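Local atomic coordinates of disulfide bond protein A (Staphylococcus aureus, PDB entry 3BCI), a protein that probably catalyses the formation of disulfide bonds in folding proteins, as a thiol-disulfide oxidoreductase of the DsbA subfamily of the thioredoxin family. Residues A[14-19]-A[48-53]; A[80-85]-A[105-110]. All coordinates share one frame; numbering follows the deposited sequence.

Contact 1 (A[14-19]-A[48-53]); sequences LVVVYG and EYQFVN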
# COMPACT_ATOMS: atom_id res chain seq x y z
N LEU A 14 8.15 -4.08 -12.93
CA LEU A 14 7.42 -4.28 -11.69
C LEU A 14 8.01 -3.31 -10.66
O LEU A 14 9.20 -3.38 -10.34
CB LEU A 14 7.58 -5.71 -11.18
CG LEU A 14 7.25 -5.89 -9.69
CD1 LEU A 14 5.74 -5.80 -9.45
CD2 LEU A 14 7.79 -7.23 -9.22
N VAL A 15 7.18 -2.40 -10.15
CA VAL A 15 7.64 -1.45 -9.15
C VAL A 15 7.13 -1.89 -7.78
O VAL A 15 5.92 -2.00 -7.57
CB VAL A 15 7.12 -0.03 -9.45
CG1 VAL A 15 7.58 0.94 -8.37
CG2 VAL A 15 7.61 0.43 -10.83
N VAL A 16 8.05 -2.15 -6.86
CA VAL A 16 7.69 -2.58 -5.52
C VAL A 16 8.12 -1.56 -4.47
O VAL A 16 9.27 -1.12 -4.46
CB VAL A 16 8.35 -3.93 -5.15
CG1 VAL A 16 7.89 -4.37 -3.76
CG2 VAL A 16 8.01 -4.99 -6.19
N VAL A 17 7.18 -1.18 -3.61
CA VAL A 17 7.46 -0.24 -2.54
C VAL A 17 7.19 -0.96 -1.23
O VAL A 17 6.10 -1.51 -1.04
CB VAL A 17 6.57 1.03 -2.63
CG1 VAL A 17 6.71 1.87 -1.35
CG2 VAL A 17 6.98 1.86 -3.83
N TYR A 18 8.18 -0.98 -0.35
CA TYR A 18 8.07 -1.62 0.96
C TYR A 18 7.79 -0.54 1.99
O TYR A 18 8.44 0.50 1.99
CB TYR A 18 9.37 -2.33 1.31
CG TYR A 18 9.64 -3.57 0.48
CD1 TYR A 18 9.11 -4.81 0.85
CD2 TYR A 18 10.44 -3.51 -0.66
CE1 TYR A 18 9.38 -5.95 0.11
CE2 TYR A 18 10.72 -4.64 -1.41
CZ TYR A 18 10.19 -5.86 -1.02
OH TYR A 18 10.50 -7.00 -1.73
N GLY A 19 6.81 -0.78 2.86
CA GLY A 19 6.50 0.21 3.87
C GLY A 19 5.47 -0.22 4.90
O GLY A 19 5.26 -1.40 5.15
N GLU A 48 3.60 -2.58 -13.27
CA GLU A 48 2.79 -3.26 -12.27
C GLU A 48 3.30 -2.63 -10.97
O GLU A 48 4.51 -2.52 -10.77
CB GLU A 48 3.07 -4.76 -12.26
CG GLU A 48 2.71 -5.47 -13.55
CD GLU A 48 1.23 -5.76 -13.66
OE1 GLU A 48 0.41 -4.95 -13.15
OE2 GLU A 48 0.87 -6.79 -14.27
N TYR A 49 2.38 -2.20 -10.11
CA TYR A 49 2.76 -1.60 -8.84
C TYR A 49 2.36 -2.55 -7.72
O TYR A 49 1.27 -3.12 -7.74
CB TYR A 49 2.05 -0.25 -8.64
CG TYR A 49 2.17 0.30 -7.24
CD1 TYR A 49 3.41 0.69 -6.71
CD2 TYR A 49 1.04 0.41 -6.42
CE1 TYR A 49 3.51 1.18 -5.40
CE2 TYR A 49 1.14 0.89 -5.12
CZ TYR A 49 2.37 1.27 -4.61
OH TYR A 49 2.44 1.76 -3.33
N GLN A 50 3.26 -2.72 -6.76
CA GLN A 50 2.98 -3.58 -5.61
C GLN A 50 3.48 -2.92 -4.34
O GLN A 50 4.62 -2.47 -4.26
CB GLN A 50 3.66 -4.95 -5.77
CG GLN A 50 3.57 -5.81 -4.51
CD GLN A 50 4.11 -7.22 -4.70
OE1 GLN A 50 4.93 -7.47 -5.58
NE2 GLN A 50 3.66 -8.15 -3.86
N PHE A 51 2.59 -2.85 -3.35
CA PHE A 51 2.94 -2.28 -2.06
C PHE A 51 3.05 -3.45 -1.09
O PHE A 51 2.11 -4.24 -0.96
CB PHE A 51 1.84 -1.32 -1.59
CG PHE A 51 2.11 -0.68 -0.25
CD1 PHE A 51 3.15 0.23 -0.10
CD2 PHE A 51 1.33 -0.99 0.86
CE1 PHE A 51 3.41 0.82 1.14
CE2 PHE A 51 1.58 -0.42 2.10
CZ PHE A 51 2.62 0.49 2.24
N VAL A 52 4.21 -3.59 -0.46
CA VAL A 52 4.41 -4.68 0.50
C VAL A 52 4.48 -4.04 1.87
O VAL A 52 5.42 -3.32 2.18
CB VAL A 52 5.73 -5.45 0.22
CG1 VAL A 52 5.88 -6.59 1.22
CG2 VAL A 52 5.72 -6.00 -1.21
N ASN A 53 3.47 -4.33 2.69
CA ASN A 53 3.35 -3.76 4.03
C ASN A 53 4.01 -4.63 5.10
O ASN A 53 3.54 -5.74 5.38
CB ASN A 53 1.87 -3.59 4.36
CG ASN A 53 1.63 -2.66 5.52
OD1 ASN A 53 2.39 -2.64 6.50
ND2 ASN A 53 0.55 -1.88 5.44

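Contact 2 (A[80-85]-A[105-110]); sequences LDFQKQ and KHIKQL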
# COMPACT_ATOMS: atom_id res chain seq x y z
N LEU A 80 -5.30 3.03 -5.23
CA LEU A 80 -4.39 4.15 -5.05
C LEU A 80 -5.01 5.32 -4.30
O LEU A 80 -4.32 6.00 -3.54
CB LEU A 80 -3.83 4.60 -6.41
CG LEU A 80 -2.91 3.54 -7.04
CD1 LEU A 80 -2.35 4.06 -8.36
CD2 LEU A 80 -1.76 3.22 -6.08
N ASP A 81 -6.31 5.55 -4.48
CA ASP A 81 -6.96 6.63 -3.75
C ASP A 81 -7.03 6.24 -2.29
O ASP A 81 -6.82 7.07 -1.40
CB ASP A 81 -8.39 6.88 -4.26
CG ASP A 81 -8.43 7.48 -5.64
OD1 ASP A 81 -7.51 8.25 -5.99
OD2 ASP A 81 -9.40 7.20 -6.36
N PHE A 82 -7.33 4.97 -2.04
CA PHE A 82 -7.43 4.47 -0.68
C PHE A 82 -6.09 4.66 0.03
O PHE A 82 -6.03 5.14 1.16
CB PHE A 82 -7.78 2.98 -0.69
CG PHE A 82 -7.96 2.39 0.68
CD1 PHE A 82 -9.09 2.69 1.43
CD2 PHE A 82 -6.96 1.60 1.25
CE1 PHE A 82 -9.23 2.20 2.72
CE2 PHE A 82 -7.09 1.11 2.54
CZ PHE A 82 -8.23 1.41 3.28
N GLN A 83 -5.02 4.27 -0.65
CA GLN A 83 -3.68 4.36 -0.11
C GLN A 83 -3.33 5.82 0.21
O GLN A 83 -2.87 6.13 1.31
CB GLN A 83 -2.71 3.76 -1.13
CG GLN A 83 -1.33 3.50 -0.60
CD GLN A 83 -0.58 2.50 -1.46
OE1 GLN A 83 -0.34 2.73 -2.64
NE2 GLN A 83 -0.21 1.37 -0.86
N LYS A 84 -3.57 6.70 -0.75
CA LYS A 84 -3.28 8.12 -0.55
C LYS A 84 -4.06 8.68 0.63
O LYS A 84 -3.50 9.34 1.51
CB LYS A 84 -3.62 8.92 -1.81
CG LYS A 84 -3.45 10.43 -1.66
CD LYS A 84 -3.61 11.13 -2.99
CE LYS A 84 -5.02 10.98 -3.54
NZ LYS A 84 -5.07 11.19 -5.01
N GLN A 85 -5.36 8.41 0.65
CA GLN A 85 -6.24 8.89 1.70
C GLN A 85 -5.90 8.31 3.07
O GLN A 85 -6.06 8.99 4.09
CB GLN A 85 -7.70 8.61 1.35
CG GLN A 85 -8.25 9.50 0.24
CD GLN A 85 -9.64 9.10 -0.23
OE1 GLN A 85 -10.52 8.82 0.59
NE2 GLN A 85 -9.84 9.09 -1.54
N LYS A 105 -14.54 3.65 7.83
CA LYS A 105 -14.83 5.01 7.40
C LYS A 105 -14.10 5.31 6.09
O LYS A 105 -14.65 5.91 5.17
CB LYS A 105 -14.40 6.00 8.48
CG LYS A 105 -14.58 7.47 8.11
CD LYS A 105 -14.32 8.38 9.30
CE LYS A 105 -12.87 8.36 9.75
NZ LYS A 105 -11.98 9.03 8.77
N HIS A 106 -12.84 4.90 6.01
CA HIS A 106 -12.07 5.14 4.80
C HIS A 106 -12.58 4.33 3.61
O HIS A 106 -12.59 4.81 2.48
CB HIS A 106 -10.59 4.87 5.07
CG HIS A 106 -9.89 6.02 5.72
ND1 HIS A 106 -8.82 6.66 5.14
CD2 HIS A 106 -10.15 6.69 6.87
CE1 HIS A 106 -8.44 7.67 5.91
NE2 HIS A 106 -9.23 7.71 6.96
N ILE A 107 -13.01 3.10 3.87
CA ILE A 107 -13.53 2.26 2.80
C ILE A 107 -14.81 2.91 2.24
O ILE A 107 -15.01 2.96 1.03
CB ILE A 107 -13.84 0.83 3.31
CG1 ILE A 107 -12.53 0.15 3.71
CG2 ILE A 107 -14.56 0.03 2.23
CD1 ILE A 107 -12.71 -1.16 4.47
N LYS A 108 -15.66 3.42 3.13
CA LYS A 108 -16.90 4.05 2.69
C LYS A 108 -16.62 5.35 1.93
O LYS A 108 -17.42 5.77 1.09
CB LYS A 108 -17.82 4.31 3.89
CG LYS A 108 -18.31 3.02 4.55
CD LYS A 108 -19.24 3.31 5.72
CE LYS A 108 -19.75 2.01 6.33
NZ LYS A 108 -20.63 2.28 7.51
N GLN A 109 -15.50 5.99 2.23
CA GLN A 109 -15.13 7.24 1.56
C GLN A 109 -14.81 7.00 0.08
O GLN A 109 -14.72 7.95 -0.69
CB GLN A 109 -13.91 7.89 2.22
CG GLN A 109 -14.21 8.58 3.54
CD GLN A 109 -12.95 9.09 4.23
OE1 GLN A 109 -13.01 9.63 5.32
NE2 GLN A 109 -11.80 8.90 3.58
N LEU A 110 -14.62 5.74 -0.29
CA LEU A 110 -14.33 5.42 -1.69
C LEU A 110 -15.60 5.49 -2.54
O LEU A 110 -15.54 5.61 -3.77
CB LEU A 110 -13.72 4.01 -1.79
CG LEU A 110 -12.39 3.79 -1.06
CD1 LEU A 110 -11.94 2.35 -1.24
CD2 LEU A 110 -11.34 4.75 -1.61
O HOH W 1 -8.10 5.62 2.82
O HOH W 2 -10.51 6.22 1.33
O HOH W 3 -12.74 8.90 -2.74

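Contact 1 (A[14-19]-A[48-53])
V52 meets the Y18 ring obliquely, V52 CB lying 3.5 Å from Y18 CD1, and V16 CG1, from the same strand as Y18, sits on one face of that ring, offset toward the rim. The Y49 ring receives V17 at its edge: V17 CG2 lies near the ring plane, 3.9 Å from Y49 CE1, and a face of that ring looks on the backbone N of F51. The F51 ring approaches V17 O and G19 obliquely, F51 CZ lying 4.0 Å from G19 C. CG of F51, opposite its backbone N (chi1 180°) and beside its carbonyl carbon, carries the ring to G19, where CE1 and CZ come against backbone atoms and no side chain blocks them. V16 CG1 and V52 CG2 meet at 3.7 Å, extending the apolar patch around Y18.

The backbones are joined by five hydrogen bonds in a parallel ladder. It opens with V15 N to E48 O at 2.7 Å, nearly straight at the hydrogen (170°), and closes with G19 N to V52 O at 3.0 Å, where the donor is tilted 22° from the carbonyl plane. The polar end of Y49 is held from outside, its OH bonding Q83 of helix 79-88, and N53 OD1 accepts from A55 N.

V15, V17, Y49 and F51 occupy one face of the sheet, V16, Y18, Q50 and V52 the other. The first strand ends at G19, beside C23 and C26, the CxxC pair that forms the redox disulfide of this protein. With helix 24-42 connecting the two parallel strands, this is the beta-alpha-beta unit of the thioredoxin fold.

Contact 2 (A[80-85]-A[105-110])
Helix-to-helix packing within the helical part of this DsbA joins 80-85, in helix 79-88, to 105-110, which includes the C-terminal part of helix 100-108. F82 supplies the apolar centre: F82 CE1 lies 3.8 Å from H106 CB and 4.0 Å from I107 CG1, while F82 CD1 meets L110 CD1 at 3.9 Å, all three obliquely to the ring. F82 holds CG trans to its N (chi1 -177°), and this brings the end of the ring to 105-110 although the bond to CB does not point there.

Polar groups meet mostly through water. The H106 ring turns an edge to the 80-85 helix, with H106 CE1 3.3 Å from Q85 O, and has Q109 NE2 over the centre of one face. Water 1 links H106 ND1 (2.6 Å) with F82 O, water 2 joins Q85 OE1 to H106 O, and water 3 bridges Q85 NE2 and Q109 O. The direct bond from Q109 NE2 to Q85 OE1 is weak, bent to 134° at the hydrogen, with the two amide planes 30° apart.

Helix 61-74 adds S68 and V71 beside F82. The contact joins two helices of the helical domain that DsbA proteins carry as an insertion in the thioredoxin fold.

Overall arrangement
The centre of contact 1 is about 7 Å from the centre of the chain, that of contact 2 about 11 Å, and the two contact centres are about 18 Å apart. Both are partly buried, but contact 1 buries 570 Å² and contact 2 only 332 Å². The first is held by a regular backbone ladder; the second has no backbone-to-backbone bond and depends on side chains and bridging water. They share no segment, yet helix 79-88 connects them: Y49 CE2 packs 3.8 Å from L80 CD2, and F51 CG lies 3.2 Å from Q83 NE2. Thus the helix has the sheet on one flank and 105-110 on another.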